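Local coordinates for beta-agarase AgaA (Microbulbifer thermotolerans, PDB 3WZ1), which hydrolyses the beta-1,4-galactosidic linkages of agarose in an endo fashion, with neoagarotetraose as its main product, this chain being its GH16 catalytic domain, at residues Thr180-Asp184 with Ala185-Val189; Gly224-Gly227 with Leu228-Pro231; Leu256-Pro259 with Asn260-Thr263. All blocks are in the same frame, centred on the assembly; numbering follows the deposited sequence.

Interaction 1: residues Thr180-Asp184 with Ala185-Val189; sequences TKWRD and AFHRV
Trp182 points the edge of its six-membered ring at the face of His187 in a T-shaped pair, with centroids 4.8 Å apart and planes at 75°. The atom that does the touching is CE3 of Trp182, which stands over the centre of the imidazole, 3.6 Å from CG of His187. Next to it, CZ3 of Trp182 reaches ND1 of His187, also at 3.6 Å. Thr180 adds its CG2 obliquely on the same side of the imidazole, 4.0 Å from CE1 of His187, and the same methyl rests over the rim of one indole face, a narrow place between two rings that a methyl fits. Trp182 (chi1 -55°) and His187 (chi1 -70°) both hold CG anti to the carbonyl carbon, and this brings the two side chains across each other at about a right angle.

Polar partners fix the imidazole's rotation. A water in the ring plane joins NE2 of His187, at 2.7 Å, to the carbonyl oxygen of Lys181, while ND1 is hydrogen-bonded to Asp204, whose carboxylate would probably favour a proton on that nitrogen. A histidine suits the place because it offers an aromatic face together with two polar edge atoms. The backbone turns through the short 3-10 segment 182-184, and a weak but straight bond of 3.5 Å runs from Ala185 N to Trp182 O. Beyond the pair, Trp182 packs on Leu110 and on Leu150 of strand 150-158, while the chain runs on into strand 187-195, where the backbone of His187 bonds to Ala108 of the antiparallel strand 102-109.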
loop_
_atom_site.group_PDB
_atom_site.type_symbol
_atom_site.label_atom_id
_atom_site.label_comp_id
_atom_site.label_asym_id
_atom_site.label_seq_id
_atom_site.Cartn_x
_atom_site.Cartn_y
_atom_site.Cartn_z
ATOM N N THR A 180 -12.807 10.558 11.550
ATOM C CA THR A 180 -11.528 9.943 11.854
ATOM C C THR A 180 -10.485 10.416 10.853
ATOM O O THR A 180 -10.708 10.363 9.651
ATOM C CB THR A 180 -11.626 8.409 11.768
ATOM O OG1 THR A 180 -12.512 7.944 12.806
ATOM C CG2 THR A 180 -10.281 7.756 11.963
ATOM N N LYS A 181 -9.374 10.887 11.376
ATOM C CA LYS A 181 -8.211 11.236 10.560
ATOM C C LYS A 181 -7.284 10.052 10.689
ATOM O O LYS A 181 -6.715 9.787 11.745
ATOM C CB LYS A 181 -7.586 12.525 11.051
ATOM C CG LYS A 181 -8.501 13.734 10.855
ATOM C CD LYS A 181 -8.207 14.801 11.878
ATOM C CE LYS A 181 -8.997 16.068 11.600
ATOM N NZ LYS A 181 -10.451 15.798 11.686
ATOM N N TRP A 182 -7.145 9.323 9.582
ATOM C CA TRP A 182 -6.464 8.036 9.597
ATOM C C TRP A 182 -5.021 8.150 10.095
ATOM O O TRP A 182 -4.537 7.254 10.775
ATOM C CB TRP A 182 -6.541 7.377 8.208
ATOM C CG TRP A 182 -7.969 7.267 7.748
ATOM C CD1 TRP A 182 -8.610 8.081 6.891
ATOM C CD2 TRP A 182 -8.949 6.331 8.223
ATOM N NE1 TRP A 182 -9.926 7.705 6.758
ATOM C CE2 TRP A 182 -10.163 6.638 7.583
ATOM C CE3 TRP A 182 -8.913 5.270 9.133
ATOM C CZ2 TRP A 182 -11.335 5.913 7.813
ATOM C CZ3 TRP A 182 -10.057 4.546 9.350
ATOM C CH2 TRP A 182 -11.261 4.875 8.710
ATOM N N ARG A 183 -4.359 9.267 9.796
ATOM C CA ARG A 183 -2.987 9.511 10.265
ATOM C C ARG A 183 -2.797 9.504 11.794
ATOM O O ARG A 183 -1.666 9.348 12.283
ATOM C CB ARG A 183 -2.458 10.851 9.724
ATOM C CG ARG A 183 -3.301 12.023 10.231
ATOM C CD ARG A 183 -2.536 13.274 10.564
ATOM N NE ARG A 183 -3.475 14.185 11.235
ATOM C CZ ARG A 183 -4.319 15.027 10.637
ATOM N NH1 ARG A 183 -4.393 15.135 9.329
ATOM N NH2 ARG A 183 -5.111 15.797 11.389
ATOM N N ASP A 184 -3.881 9.659 12.556
ATOM C CA ASP A 184 -3.743 9.801 14.000
ATOM C C ASP A 184 -3.491 8.516 14.785
ATOM O O ASP A 184 -3.201 8.581 15.981
ATOM C CB ASP A 184 -4.986 10.478 14.579
ATOM C CG ASP A 184 -5.071 11.950 14.238
ATOM O OD1 ASP A 184 -4.061 12.538 13.823
ATOM O OD2 ASP A 184 -6.176 12.520 14.409
ATOM N N ALA A 185 -3.620 7.354 14.148
ATOM C CA ALA A 185 -3.463 6.079 14.832
ATOM C C ALA A 185 -3.131 5.002 13.842
ATOM O O ALA A 185 -3.252 5.212 12.635
ATOM C CB ALA A 185 -4.746 5.703 15.579
ATOM N N PHE A 186 -2.710 3.848 14.343
ATOM C CA PHE A 186 -2.615 2.662 13.495
ATOM C C PHE A 186 -4.009 2.131 13.140
ATOM O O PHE A 186 -4.872 2.014 14.002
ATOM C CB PHE A 186 -1.777 1.576 14.148
ATOM C CG PHE A 186 -0.323 1.892 14.163
ATOM C CD1 PHE A 186 0.208 2.708 15.145
ATOM C CD2 PHE A 186 0.511 1.406 13.180
ATOM C CE1 PHE A 186 1.559 3.009 15.154
ATOM C CE2 PHE A 186 1.862 1.708 13.178
ATOM C CZ PHE A 186 2.383 2.523 14.166
ATOM N N HIS A 187 -4.206 1.824 11.870
ATOM C CA HIS A 187 -5.456 1.220 11.392
ATOM C C HIS A 187 -5.099 0.038 10.541
ATOM O O HIS A 187 -3.985 -0.026 9.989
ATOM C CB HIS A 187 -6.244 2.210 10.547
ATOM C CG HIS A 187 -6.814 3.325 11.351
ATOM N ND1 HIS A 187 -8.045 3.237 11.970
ATOM C CD2 HIS A 187 -6.304 4.536 11.684
ATOM C CE1 HIS A 187 -8.270 4.350 12.641
ATOM N NE2 HIS A 187 -7.239 5.162 12.472
ATOM N N ARG A 188 -6.023 -0.904 10.404
ATOM C CA ARG A 188 -5.720 -2.028 9.545
ATOM C C ARG A 188 -6.578 -1.963 8.313
ATOM O O ARG A 188 -7.774 -1.671 8.390
ATOM C CB ARG A 188 -5.766 -3.365 10.275
ATOM C CG ARG A 188 -7.095 -3.857 10.671
ATOM C CD ARG A 188 -6.911 -5.239 11.299
ATOM N NE ARG A 188 -8.154 -5.702 11.883
ATOM C CZ ARG A 188 -8.824 -6.807 11.561
ATOM N NH1 ARG A 188 -8.421 -7.616 10.592
ATOM N NH2 ARG A 188 -9.919 -7.107 12.257
ATOM N N VAL A 189 -5.952 -2.143 7.166
ATOM C CA VAL A 189 -6.651 -2.057 5.902
ATOM C C VAL A 189 -6.272 -3.302 5.127
ATOM O O VAL A 189 -5.095 -3.622 4.989
ATOM C CB VAL A 189 -6.290 -0.784 5.116
ATOM C CG1 VAL A 189 -7.132 -0.665 3.874
ATOM C CG2 VAL A 189 -6.486 0.433 6.003
HETATM O O HOH W 1 -6.984 7.669 13.550
#

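Interaction 2: residues Gly224-Gly227 with Leu228-Pro231; sequences GGTG and LSKP. With NA (sodium ion), chain C.
A sodium site is built where Thr226, Gly227 and Ser229 wrap round the ion in the loop between helix 214-217 and strand 232-239. Two hydroxyls and a backbone carbonyl are supplied within four residues: Thr226 OG1, Gly227 O and Ser229 OG each lie 2.4 Å from the sodium. A water follows at 2.6 Å from the ion. The fifth ligand is OE2 of Glu128, which adds the negative charge and, through its other carboxylate oxygen, accepts a bond from Lys230 N, tying the loop to strand 128-135. Both hydroxyls are swung between their own backbone N and carbonyl carbon, chi1 65° for Thr226 and 64° for Ser229; Thr226 OG1 and Ser229 OG, 3.7 Å from each other, both face the ion.

Short side chains suit these positions, since a hydroxyl one carbon from the backbone can bind the ion while the main chain curls close by. Thr226 OG1 is also hydrogen-bonded to Thr223 O, so a second-shell carbonyl helps to orient that ligand. Gly227 has positive phi (68°), a conformation that glycine adopts readily and that lets its carbonyl serve as a ligand. Leu228, the centre of an inverse gamma turn, sends its side chain away from the ion to pack on His154 and Val156 of strand 150-158, about 6 Å from the side chain of Glu129. Hard, uncharged oxygens grouped with one carboxylate and a water are characteristic of a protein site for an alkali-metal ion, here with a carboxylate ligand next in sequence to Glu129, the predicted nucleophile.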
loop_
_atom_site.group_PDB
_atom_site.type_symbol
_atom_site.label_atom_id
_atom_site.label_comp_id
_atom_site.label_asym_id
_atom_site.label_seq_id
_atom_site.Cartn_x
_atom_site.Cartn_y
_atom_site.Cartn_z
ATOM N N GLY A 224 -7.574 -7.457 -21.646
ATOM C CA GLY A 224 -7.871 -8.450 -22.678
ATOM C C GLY A 224 -8.748 -9.577 -22.158
ATOM O O GLY A 224 -8.572 -10.732 -22.559
ATOM N N GLY A 225 -9.669 -9.264 -21.248
ATOM C CA GLY A 225 -10.602 -10.254 -20.695
ATOM C C GLY A 225 -10.076 -11.152 -19.579
ATOM O O GLY A 225 -10.750 -12.105 -19.174
ATOM N N THR A 226 -8.881 -10.852 -19.075
ATOM C CA THR A 226 -8.248 -11.676 -18.044
ATOM C C THR A 226 -8.429 -11.151 -16.618
ATOM O O THR A 226 -8.240 -11.923 -15.665
ATOM C CB THR A 226 -6.744 -11.855 -18.306
ATOM O OG1 THR A 226 -6.071 -10.589 -18.204
ATOM C CG2 THR A 226 -6.471 -12.432 -19.695
ATOM N N GLY A 227 -8.778 -9.875 -16.475
ATOM C CA GLY A 227 -8.948 -9.263 -15.153
ATOM C C GLY A 227 -7.656 -9.119 -14.374
ATOM O O GLY A 227 -6.557 -9.162 -14.928
ATOM N N LEU A 228 -7.801 -8.968 -13.060
ATOM C CA LEU A 228 -6.648 -8.822 -12.160
ATOM C C LEU A 228 -6.155 -10.207 -11.810
ATOM O O LEU A 228 -6.597 -10.819 -10.843
ATOM C CB LEU A 228 -7.056 -8.047 -10.920
ATOM C CG LEU A 228 -7.511 -6.621 -11.180
ATOM C CD1 LEU A 228 -8.155 -6.034 -9.941
ATOM C CD2 LEU A 228 -6.335 -5.780 -11.656
ATOM N N SER A 229 -5.272 -10.721 -12.650
ATOM C CA SER A 229 -4.910 -12.149 -12.640
ATOM C C SER A 229 -3.420 -12.441 -12.570
ATOM O O SER A 229 -3.039 -13.561 -12.245
ATOM C CB SER A 229 -5.502 -12.821 -13.878
ATOM O OG SER A 229 -4.925 -12.287 -15.067
ATOM N N LYS A 230 -2.569 -11.463 -12.889
ATOM C CA LYS A 230 -1.136 -11.666 -12.875
ATOM C C LYS A 230 -0.623 -11.714 -11.443
ATOM O O LYS A 230 -1.202 -11.068 -10.553
ATOM C CB LYS A 230 -0.420 -10.560 -13.658
ATOM C CG LYS A 230 -0.767 -10.587 -15.139
ATOM C CD LYS A 230 -0.304 -9.358 -15.909
ATOM C CE LYS A 230 -0.664 -9.552 -17.371
ATOM N NZ LYS A 230 -0.349 -8.417 -18.276
ATOM N N PRO A 231 0.459 -12.477 -11.199
ATOM C CA PRO A 231 1.042 -12.403 -9.858
ATOM C C PRO A 231 1.466 -10.976 -9.537
ATOM O O PRO A 231 1.922 -10.254 -10.433
ATOM C CB PRO A 231 2.258 -13.311 -9.949
ATOM C CG PRO A 231 2.003 -14.202 -11.131
ATOM C CD PRO A 231 1.234 -13.361 -12.090
HETATM NA NA NA C . -4.874 -10.213 -16.198
HETATM O O HOH W 2 -3.247 -11.777 -17.511
#

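Interaction 3: residues Leu256-Pro259 with Asn260-Thr263; sequences LADP and NRNT
Asp258 reaches forward to Arg261 and Asn260 with its two carboxylate oxygens. Its CB is set 3.8 Å from Arg261 NE, and CG comes to 3.5 Å from the same NE, at the edge of the guanidinium. With CG anti to the backbone N (chi1 -172°), the carboxylate lies over the turn, where both oxygens find donors. OD1 accepts Asn260 N at 3.0 Å, the donor coming from above the carboxylate plane. OD2 forms a salt bridge with NE of Arg261, 2.7 Å away, and NH2 of Arg261 adds a weak bond to it at 3.2 Å. The two planes are 71° apart, and a bend at chi3 of Arg261 folds the guanidinium back to the acid. Were Asp258 replaced by an alanine, Asn260 N would probably lose its side-chain acceptor and the guanidinium of Arg261 its counter-charge.

Asp258 O receives Arg261 N at 3.0 Å and, more weakly, Asn262 N. Asn262 suits its place because its amide serves both ways: ND2 gives an almost straight bond (177°) to Leu256 O, 2.9 Å away, and OD1 accepts Thr263 OG1. Pro259, with its phi already restricted, fits the first corner. The side-chain bond to Asn260 N makes an Asx turn, overlaid on a type I beta turn spanning Asp258 to Arg261, and together they lead from helix 253-256 to strand 264-276.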
loop_
_atom_site.group_PDB
_atom_site.type_symbol
_atom_site.label_atom_id
_atom_site.label_comp_id
_atom_site.label_asym_id
_atom_site.label_seq_id
_atom_site.Cartn_x
_atom_site.Cartn_y
_atom_site.Cartn_z
ATOM N N LEU A 256 9.561 18.041 5.528
ATOM C CA LEU A 256 10.486 16.927 5.350
ATOM C C LEU A 256 11.502 16.820 6.475
ATOM O O LEU A 256 11.989 15.744 6.779
ATOM C CB LEU A 256 11.218 17.062 4.012
ATOM C CG LEU A 256 10.338 16.827 2.792
ATOM C CD1 LEU A 256 10.999 17.411 1.569
ATOM C CD2 LEU A 256 10.060 15.348 2.608
ATOM N N ALA A 257 11.810 17.960 7.093
ATOM C CA ALA A 257 12.726 17.994 8.201
ATOM C C ALA A 257 12.124 17.631 9.547
ATOM O O ALA A 257 12.867 17.433 10.499
ATOM C CB ALA A 257 13.383 19.355 8.272
ATOM N N ASP A 258 10.800 17.549 9.613
ATOM C CA ASP A 258 10.080 17.297 10.876
ATOM C C ASP A 258 9.922 15.798 11.175
ATOM O O ASP A 258 9.147 15.118 10.510
ATOM C CB ASP A 258 8.710 17.985 10.795
ATOM C CG ASP A 258 7.963 17.946 12.104
ATOM O OD1 ASP A 258 8.368 17.185 12.979
ATOM O OD2 ASP A 258 6.975 18.686 12.217
ATOM N N PRO A 259 10.667 15.272 12.156
ATOM C CA PRO A 259 10.671 13.837 12.418
ATOM C C PRO A 259 9.338 13.331 12.941
ATOM O O PRO A 259 9.099 12.125 12.919
ATOM C CB PRO A 259 11.761 13.667 13.480
ATOM C CG PRO A 259 11.880 14.984 14.125
ATOM C CD PRO A 259 11.531 16.003 13.103
ATOM N N ASN A 260 8.495 14.234 13.415
ATOM C CA ASN A 260 7.170 13.846 13.888
ATOM C C ASN A 260 6.128 13.776 12.805
ATOM O O ASN A 260 5.006 13.324 13.083
ATOM C CB ASN A 260 6.684 14.796 14.985
ATOM C CG ASN A 260 7.383 14.555 16.295
ATOM O OD1 ASN A 260 8.511 14.044 16.334
ATOM N ND2 ASN A 260 6.712 14.886 17.388
ATOM N N ARG A 261 6.467 14.210 11.593
ATOM C CA ARG A 261 5.542 14.171 10.466
ATOM C C ARG A 261 6.009 13.337 9.296
ATOM O O ARG A 261 5.181 12.856 8.528
ATOM C CB ARG A 261 5.264 15.595 9.988
ATOM C CG ARG A 261 4.373 16.343 10.959
ATOM C CD ARG A 261 3.904 17.642 10.352
ATOM N NE ARG A 261 4.951 18.646 10.403
ATOM C CZ ARG A 261 4.915 19.795 9.750
ATOM N NH1 ARG A 261 3.882 20.065 8.966
ATOM N NH2 ARG A 261 5.936 20.661 9.869
ATOM N N ASN A 262 7.318 13.143 9.169
ATOM C CA ASN A 262 7.877 12.743 7.881
ATOM C C ASN A 262 7.969 11.237 7.688
ATOM O O ASN A 262 8.556 10.776 6.710
ATOM C CB ASN A 262 9.256 13.416 7.693
ATOM C CG ASN A 262 10.309 12.906 8.662
ATOM O OD1 ASN A 262 10.085 11.986 9.442
ATOM N ND2 ASN A 262 11.499 13.510 8.599
ATOM N N THR A 263 7.357 10.466 8.584
ATOM C CA THR A 263 7.533 9.025 8.564
ATOM C C THR A 263 6.204 8.284 8.628
ATOM O O THR A 263 5.314 8.629 9.418
ATOM C CB THR A 263 8.467 8.564 9.703
ATOM O OG1 THR A 263 9.711 9.274 9.593
ATOM C CG2 THR A 263 8.753 7.089 9.623
HETATM O O HOH W 3 11.333 10.276 12.393
#

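Along the chain the three contacts come in series, all within the GH16 domain. Interactions 1 and 3 are neighbours, with centres 17 Å apart and nearest atoms about 8 Å apart, whereas interaction 2 lies across the centre of the chain from both, its centre 31 Å from interaction 1 and 39 Å from interaction 3. None touches another; strands connect them. Interactions 1 and 3 lead into strands 187-195 and 264-276, which both pair with strand 102-109, and interaction 2 leads into strand 232-239. Each lies in a loop that runs into a strand of the beta-jelly roll; only interaction 2 holds a metal, and there Leu228 comes near the predicted nucleophile.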